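Atg1 tMIT (Kluyveromyces marxianus, PDB 4P1N) is a serine/threonine protein kinase that is essential in autophagy, where it is required for autophagosome formation, and takes part in cytoplasm-to-vacuole transport. Local coordinates at residues S16-F27 / W221-L231. Numbering follows the deposited sequence.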
loop_
_atom_site.group_PDB
_atom_site.type_symbol
_atom_site.label_atom_id
_atom_site.label_comp_id
_atom_site.label_asym_id
_atom_site.label_seq_id
_atom_site.Cartn_x
_atom_site.Cartn_y
_atom_site.Cartn_z
ATOM N N SER B 16 0.235 -11.350 -4.408
ATOM C CA SER B 16 1.421 -12.203 -4.216
ATOM C C SER B 16 2.758 -11.406 -4.324
ATOM O O SER B 16 3.654 -11.556 -3.512
ATOM C CB SER B 16 1.369 -13.341 -5.256
ATOM O OG SER B 16 2.535 -14.152 -5.216
ATOM N N LEU B 17 2.875 -10.542 -5.319
ATOM C CA LEU B 17 4.025 -9.670 -5.417
ATOM C C LEU B 17 4.085 -8.698 -4.284
ATOM O O LEU B 17 5.169 -8.404 -3.817
ATOM C CB LEU B 17 4.061 -8.896 -6.753
ATOM C CG LEU B 17 4.353 -9.842 -7.913
ATOM C CD1 LEU B 17 3.928 -9.226 -9.247
ATOM C CD2 LEU B 17 5.825 -10.254 -7.948
ATOM N N SER B 18 2.940 -8.212 -3.835
ATOM C CA SER B 18 2.876 -7.210 -2.751
ATOM C C SER B 18 3.259 -7.824 -1.420
ATOM O O SER B 18 3.867 -7.157 -0.563
ATOM C CB SER B 18 1.492 -6.576 -2.651
ATOM O OG SER B 18 1.191 -5.831 -3.817
ATOM N N ALA B 19 2.937 -9.094 -1.241
ATOM C CA ALA B 19 3.432 -9.822 -0.073
ATOM C C ALA B 19 4.956 -9.917 -0.036
ATOM O O ALA B 19 5.628 -9.698 1.002
ATOM C CB ALA B 19 2.813 -11.205 -0.035
ATOM N N LYS B 20 5.508 -10.246 -1.179
ATOM C CA LYS B 20 6.947 -10.248 -1.354
ATOM C C LYS B 20 7.605 -8.877 -1.155
ATOM O O LYS B 20 8.665 -8.770 -0.487
ATOM C CB LYS B 20 7.279 -10.762 -2.761
ATOM C CG LYS B 20 6.975 -12.250 -2.935
ATOM C CD LYS B 20 7.008 -12.714 -4.392
ATOM C CE LYS B 20 6.585 -14.170 -4.457
ATOM N NZ LYS B 20 6.489 -14.592 -5.866
ATOM N N ALA B 21 7.004 -7.833 -1.727
ATOM C CA ALA B 21 7.542 -6.476 -1.547
ATOM C C ALA B 21 7.469 -6.102 -0.084
ATOM O O ALA B 21 8.441 -5.626 0.518
ATOM C CB ALA B 21 6.771 -5.477 -2.406
ATOM N N PHE B 22 6.370 -6.444 0.554
ATOM C CA PHE B 22 6.198 -6.072 1.956
ATOM C C PHE B 22 7.264 -6.683 2.848
ATOM O O PHE B 22 7.830 -6.036 3.713
ATOM C CB PHE B 22 4.796 -6.500 2.457
ATOM C CG PHE B 22 4.586 -6.185 3.904
ATOM C CD1 PHE B 22 4.189 -4.911 4.291
ATOM C CD2 PHE B 22 4.884 -7.126 4.900
ATOM C CE1 PHE B 22 4.007 -4.603 5.632
ATOM C CE2 PHE B 22 4.682 -6.835 6.246
ATOM C CZ PHE B 22 4.286 -5.563 6.628
ATOM N N VAL B 23 7.504 -7.975 2.667
ATOM C CA VAL B 23 8.461 -8.689 3.493
ATOM C C VAL B 23 9.890 -8.152 3.289
ATOM O O VAL B 23 10.671 -8.008 4.211
ATOM C CB VAL B 23 8.329 -10.209 3.194
ATOM C CG1 VAL B 23 9.511 -10.960 3.667
ATOM C CG2 VAL B 23 7.079 -10.758 3.881
ATOM N N MET B 24 10.214 -7.796 2.069
ATOM C CA MET B 24 11.513 -7.253 1.762
ATOM C C MET B 24 11.634 -5.804 2.305
ATOM O O MET B 24 12.648 -5.398 2.892
ATOM C CB MET B 24 11.728 -7.354 0.240
ATOM C CG MET B 24 13.178 -7.299 -0.191
ATOM S SD MET B 24 14.179 -8.621 0.523
ATOM C CE MET B 24 13.179 -9.973 0.208
ATOM N N TYR B 25 10.589 -5.021 2.112
ATOM C CA TYR B 25 10.567 -3.681 2.618
ATOM C C TYR B 25 10.736 -3.678 4.129
ATOM O O TYR B 25 11.503 -2.842 4.665
ATOM C CB TYR B 25 9.290 -2.978 2.174
ATOM C CG TYR B 25 8.924 -1.724 2.934
ATOM C CD1 TYR B 25 9.410 -0.519 2.558
ATOM C CD2 TYR B 25 8.036 -1.762 4.050
ATOM C CE1 TYR B 25 9.112 0.619 3.247
ATOM C CE2 TYR B 25 7.704 -0.602 4.743
ATOM C CZ TYR B 25 8.215 0.587 4.324
ATOM O OH TYR B 25 7.915 1.771 4.975
ATOM N N SER B 26 10.015 -4.561 4.824
ATOM C CA SER B 26 10.096 -4.589 6.303
ATOM C C SER B 26 11.519 -5.006 6.756
ATOM O O SER B 26 12.000 -4.552 7.769
ATOM C CB SER B 26 9.079 -5.543 6.927
ATOM O OG SER B 26 7.790 -5.401 6.343
ATOM N N PHE B 27 12.187 -5.855 5.988
ATOM C CA PHE B 27 13.579 -6.242 6.283
ATOM C C PHE B 27 14.456 -5.034 6.066
ATOM O O PHE B 27 15.203 -4.666 6.955
ATOM C CB PHE B 27 13.968 -7.473 5.432
ATOM C CG PHE B 27 15.317 -8.095 5.739
ATOM C CD1 PHE B 27 15.970 -7.925 6.960
ATOM C CD2 PHE B 27 15.903 -8.934 4.790
ATOM C CE1 PHE B 27 17.200 -8.560 7.218
ATOM C CE2 PHE B 27 17.108 -9.576 5.036
ATOM C CZ PHE B 27 17.758 -9.399 6.266
ATOM N N TRP B 221 7.988 -16.539 1.509
ATOM C CA TRP B 221 7.967 -15.407 0.582
ATOM C C TRP B 221 9.378 -14.969 0.243
ATOM O O TRP B 221 9.691 -14.751 -0.913
ATOM C CB TRP B 221 7.219 -14.222 1.142
ATOM C CG TRP B 221 5.772 -14.412 1.287
ATOM C CD1 TRP B 221 5.047 -14.250 2.444
ATOM C CD2 TRP B 221 4.824 -14.721 0.256
ATOM N NE1 TRP B 221 3.719 -14.442 2.189
ATOM C CE2 TRP B 221 3.552 -14.731 0.857
ATOM C CE3 TRP B 221 4.923 -14.939 -1.110
ATOM C CZ2 TRP B 221 2.405 -14.973 0.152
ATOM C CZ3 TRP B 221 3.768 -15.207 -1.833
ATOM C CH2 TRP B 221 2.521 -15.226 -1.197
ATOM N N MET B 222 10.235 -14.888 1.256
ATOM C CA MET B 222 11.637 -14.448 1.078
ATOM C C MET B 222 12.414 -15.335 0.163
ATOM O O MET B 222 13.051 -14.852 -0.763
ATOM C CB MET B 222 12.360 -14.346 2.416
ATOM C CG MET B 222 11.781 -13.228 3.268
ATOM S SD MET B 222 12.678 -12.994 4.817
ATOM C CE MET B 222 14.209 -12.323 4.257
ATOM N N LEU B 223 12.353 -16.644 0.396
ATOM C CA LEU B 223 13.080 -17.592 -0.429
ATOM C C LEU B 223 12.522 -17.713 -1.837
ATOM O O LEU B 223 13.274 -18.020 -2.782
ATOM C CB LEU B 223 13.118 -18.990 0.241
ATOM C CG LEU B 223 13.872 -19.114 1.551
ATOM C CD1 LEU B 223 13.680 -20.501 2.161
ATOM C CD2 LEU B 223 15.343 -18.834 1.330
ATOM N N GLU B 224 11.219 -17.528 -2.010
ATOM C CA GLU B 224 10.657 -17.553 -3.375
ATOM C C GLU B 224 11.214 -16.441 -4.230
ATOM O O GLU B 224 11.411 -16.604 -5.419
ATOM C CB GLU B 224 9.138 -17.485 -3.373
ATOM C CG GLU B 224 8.531 -18.866 -3.279
ATOM C CD GLU B 224 7.170 -18.867 -2.643
ATOM O OE1 GLU B 224 6.902 -19.832 -1.903
ATOM O OE2 GLU B 224 6.388 -17.915 -2.878
ATOM N N ILE B 225 11.516 -15.311 -3.602
ATOM C CA ILE B 225 12.141 -14.227 -4.308
ATOM C C ILE B 225 13.414 -14.726 -4.995
ATOM O O ILE B 225 13.675 -14.393 -6.149
ATOM C CB ILE B 225 12.415 -13.046 -3.358
ATOM C CG1 ILE B 225 11.089 -12.392 -2.994
ATOM C CG2 ILE B 225 13.349 -12.025 -4.004
ATOM C CD1 ILE B 225 11.177 -11.524 -1.753
ATOM N N LEU B 226 14.172 -15.553 -4.288
ATOM C CA LEU B 226 15.443 -16.046 -4.775
ATOM C C LEU B 226 15.310 -17.122 -5.845
ATOM O O LEU B 226 16.268 -17.388 -6.549
ATOM C CB LEU B 226 16.252 -16.600 -3.622
ATOM C CG LEU B 226 16.554 -15.661 -2.447
ATOM C CD1 LEU B 226 17.479 -16.341 -1.458
ATOM C CD2 LEU B 226 17.194 -14.384 -2.984
ATOM N N LEU B 227 14.146 -17.755 -5.934
ATOM C CA LEU B 227 13.877 -18.781 -6.942
ATOM C C LEU B 227 13.072 -18.217 -8.095
ATOM O O LEU B 227 12.819 -18.914 -9.046
ATOM C CB LEU B 227 13.110 -19.955 -6.328
ATOM C CG LEU B 227 13.866 -20.750 -5.261
ATOM C CD1 LEU B 227 12.959 -21.798 -4.634
ATOM C CD2 LEU B 227 15.111 -21.381 -5.857
ATOM N N ASP B 228 12.658 -16.961 -8.009
ATOM C CA ASP B 228 11.869 -16.374 -9.061
ATOM C C ASP B 228 12.785 -15.700 -10.083
ATOM O O ASP B 228 13.542 -14.764 -9.756
ATOM C CB ASP B 228 10.882 -15.373 -8.459
ATOM C CG ASP B 228 9.910 -14.823 -9.480
ATOM O OD1 ASP B 228 10.342 -14.338 -10.541
ATOM O OD2 ASP B 228 8.702 -14.830 -9.202
ATOM N N GLU B 229 12.676 -16.144 -11.333
ATOM C CA GLU B 229 13.556 -15.663 -12.400
ATOM C C GLU B 229 13.446 -14.166 -12.633
ATOM O O GLU B 229 14.447 -13.531 -12.867
ATOM C CB GLU B 229 13.334 -16.430 -13.727
ATOM N N HIS B 230 12.248 -13.606 -12.545
ATOM C CA HIS B 230 12.076 -12.168 -12.721
ATOM C C HIS B 230 12.483 -11.367 -11.468
ATOM O O HIS B 230 12.437 -10.158 -11.533
ATOM C CB HIS B 230 10.615 -11.747 -13.048
ATOM C CG HIS B 230 9.737 -12.827 -13.614
ATOM N ND1 HIS B 230 8.885 -13.578 -12.828
ATOM C CD2 HIS B 230 9.527 -13.238 -14.892
ATOM C CE1 HIS B 230 8.216 -14.426 -13.592
ATOM N NE2 HIS B 230 8.588 -14.242 -14.848
ATOM N N LEU B 231 12.817 -12.021 -10.341
ATOM C CA LEU B 231 13.121 -11.321 -9.071
ATOM C C LEU B 231 14.489 -11.648 -8.461
ATOM O O LEU B 231 14.976 -10.899 -7.617
ATOM C CB LEU B 231 12.091 -11.681 -8.015
ATOM C CG LEU B 231 10.624 -11.474 -8.339
ATOM C CD1 LEU B 231 9.799 -11.795 -7.087
ATOM C CD2 LEU B 231 10.380 -10.053 -8.809
#
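Trp-221 is a knob at the junction of the two MIT domains of the tandem: its indole sits in a hole formed by Ser-16, Ala-19, Lys-20 and Val-23 of helix 10-33, in the first domain, while the tryptophan itself belongs to helix 209-227 of the second. Segments 16-27 and 221-227 cross at -107°, and no hydrogen bond spans the contact, so it illustrates how an interface can rest on apolar fit while the hydrogen bonds of its polar groups are made within each segment or to other parts of the chain. The methyl of Ala-19 makes a CH-pi contact over the six-membered ring, CB lying 3.9 Å from its centroid. The side chains of Lys-20, extended beyond CG, and Trp-221 cross at about a right angle, with CE at the ring edge, near its plane, 3.8 Å from CE3 of Trp-221. The ammonium is thereby carried toward two carboxylates without forming a salt bridge: NZ of Lys-20 stays 4.0 Å from OD2 of Asp-228, and Glu-224 is farther still, which could favour the charged lysine. Asp-228 uses OD1 to accept weak bonds from N and ND1 of His-230, and its carbonyl takes the N-H of Leu-231 and the hydroxyl of Ser-232. Lys-111 binds the carbonyl of Leu-231; Tyr-25 OH bonds OE2 of Glu-152, and Ser-18 OG bonds Val-14 O. Phe-22 O accepts from both N and OG of Ser-26, which arrive from opposite faces of its plane. Farther along, Val-23 abuts Met-222, whose chain bends at chi3 (70°) and sets CE 3.8 Å from CD2 of Phe-27.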